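Long-range contact in uncharacterized protein (Bacteroides vulgatus, PDB 4FMR), which is of unknown function but probably binds DNA, pairing an HU/IHF-like DNA-binding domain with an Ig-like domain of the DUF4469 family: residues S147-G151 / L201-S205. Sequence-based numbering, arbitrary orientation.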
ATOM      1  N   SER B 147       6.766   7.949  -0.499  1.00 32.72           N
ATOM      2  CA  SER B 147       6.117   8.166   0.781  1.00 32.29           C
ATOM      3  C   SER B 147       7.244   8.066   1.817  1.00 36.94           C
ATOM      4  O   SER B 147       8.186   7.297   1.613  1.00 34.94           O
ATOM      5  CB  SER B 147       4.981   7.175   1.026  1.00 35.80           C
ATOM      6  OG  SER B 147       5.503   5.864   1.149  1.00 42.57           O
ATOM      7  N   ALA B 148       7.199   8.886   2.866  1.00 34.66           N
ATOM      8  CA  ALA B 148       8.284   8.961   3.834  1.00 35.57           C
ATOM      9  C   ALA B 148       7.770   9.178   5.257  1.00 36.84           C
ATOM     10  O   ALA B 148       6.621   9.561   5.452  1.00 35.57           O
ATOM     11  CB  ALA B 148       9.226  10.096   3.444  1.00 36.79           C
ATOM     12  N   THR B 149       8.630   8.923   6.233  1.00 33.96           N
ATOM     13  CA  THR B 149       8.318   9.059   7.661  1.00 33.77           C
ATOM     14  C   THR B 149       9.097  10.250   8.271  1.00 36.37           C
ATOM     15  O   THR B 149      10.323  10.267   8.212  1.00 36.14           O
ATOM     16  CB  THR B 149       8.653   7.737   8.399  1.00 31.36           C
ATOM     17  OG1 THR B 149       8.065   6.620   7.708  1.00 34.73           O
ATOM     18  CG2 THR B 149       8.175   7.746   9.840  1.00 25.05           C
ATOM     19  N   ALA B 150       8.379  11.222   8.860  1.00 32.04           N
ATOM     20  CA  ALA B 150       8.963  12.379   9.565  1.00 31.98           C
ATOM     21  C   ALA B 150       9.787  11.898  10.746  1.00 34.86           C
ATOM     22  O   ALA B 150       9.408  10.929  11.381  1.00 33.27           O
ATOM     23  CB  ALA B 150       7.863  13.328  10.044  1.00 32.08           C
ATOM     24  N   GLY B 151      10.926  12.535  10.988  1.00 33.29           N
ATOM     25  CA  GLY B 151      11.837  12.163  12.068  1.00 33.41           C
ATOM     26  C   GLY B 151      12.658  10.930  11.771  1.00 38.07           C
ATOM     27  O   GLY B 151      13.345  10.429  12.661  1.00 40.45           O
ATOM     28  N   LEU B 201      18.064  12.803   6.984  1.00 34.58           N
ATOM     29  CA  LEU B 201      17.225  12.627   8.171  1.00 32.65           C
ATOM     30  C   LEU B 201      16.131  13.653   8.076  1.00 36.33           C
ATOM     31  O   LEU B 201      16.436  14.826   7.977  1.00 36.40           O
ATOM     32  CB  LEU B 201      18.000  12.755   9.507  1.00 32.05           C
ATOM     33  CG  LEU B 201      17.126  12.507  10.785  1.00 33.96           C
ATOM     34  CD1 LEU B 201      16.528  11.107  10.800  1.00 31.24           C
ATOM     35  CD2 LEU B 201      17.941  12.673  12.049  1.00 33.53           C
ATOM     36  N   LEU B 202      14.879  13.238   8.028  1.00 35.34           N
ATOM     37  CA  LEU B 202      13.771  14.191   7.920  1.00 35.81           C
ATOM     38  C   LEU B 202      13.422  14.797   9.279  1.00 39.69           C
ATOM     39  O   LEU B 202      13.350  14.044  10.238  1.00 39.43           O
ATOM     40  CB  LEU B 202      12.515  13.506   7.324  1.00 35.05           C
ATOM     41  CG  LEU B 202      12.573  13.081   5.857  1.00 38.86           C
ATOM     42  CD1 LEU B 202      11.431  12.137   5.520  1.00 37.50           C
ATOM     43  CD2 LEU B 202      12.568  14.289   4.932  1.00 41.69           C
ATOM     44  N   PRO B 203      13.169  16.122   9.409  1.00 38.06           N
ATOM     45  CA  PRO B 203      12.726  16.658  10.727  1.00 38.44           C
ATOM     46  C   PRO B 203      11.421  15.993  11.213  1.00 42.03           C
ATOM     47  O   PRO B 203      10.568  15.603  10.404  1.00 40.40           O
ATOM     48  CB  PRO B 203      12.506  18.162  10.468  1.00 40.41           C
ATOM     49  CG  PRO B 203      13.155  18.438   9.148  1.00 44.77           C
ATOM     50  CD  PRO B 203      13.176  17.170   8.365  1.00 39.81           C
ATOM     51  N   ALA B 204      11.285  15.866  12.541  1.00 40.53           N
ATOM     52  CA  ALA B 204      10.168  15.209  13.219  1.00 41.34           C
ATOM     53  C   ALA B 204       8.893  16.049  13.242  1.00 46.02           C
ATOM     54  O   ALA B 204       7.802  15.485  13.277  1.00 46.10           O
ATOM     55  CB  ALA B 204      10.574  14.869  14.649  1.00 42.62           C
ATOM     56  N   SER B 205       9.031  17.368  13.193  1.00 43.10           N
ATOM     57  CA  SER B 205       7.947  18.353  13.294  1.00 44.13           C
ATOM     58  C   SER B 205       7.111  18.534  11.996  1.00 47.81           C
ATOM     59  O   SER B 205       6.140  19.293  12.028  1.00 48.55           O
ATOM     60  CB  SER B 205       8.523  19.714  13.699  1.00 47.80           C
ATOM     61  OG  SER B 205       9.561  20.087  12.806  1.00 60.08           O
TER
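G151 meets the loop at 201-205 backbone to backbone: the two chains run 73° apart where they meet, and CA of G151 lies 3.7 Å from CA of A204. Its N-H is shared between two carbonyls, with G151 N 3.0 Å from O of L202 and 3.1 Å from O of P203. The N-H...O angles, 121° and 133° respectively, mark both as weak, a bifurcated bond in which neither acceptor is met head-on. G151 has a positive phi, which glycine adopts readily, and CB of A204 lies 3.9 Å from its CA.

L202 supplies the apolar packing. With CG anti to its carbonyl carbon, the side chain reaches toward the strand, where CD1 packs 3.7 Å from CB of A148; the same methyl makes a van der Waals contact with the backbone carbonyl of T149, 3.5 Å from its O. F154 of strand 153-159 touches both A148 and L202, extending this buried patch. L201, with CG anti to its backbone N, brings CD1 to 3.7 Å from O of G151. CB of A150 sits 3.6 Å from O of P203 and also touches I239 of strand 231-240.

Backbone bonds from A148 and A150 to G240 tie 147-151 to strand 231-240, while L202 bonds to R152. The contact thus joins edge strand 147-149 of the five-stranded sheet to the loop leaving strand 197-201 of the four-stranded sheet, a link between two sheets consistent with the Ig-like fold of DUF4469.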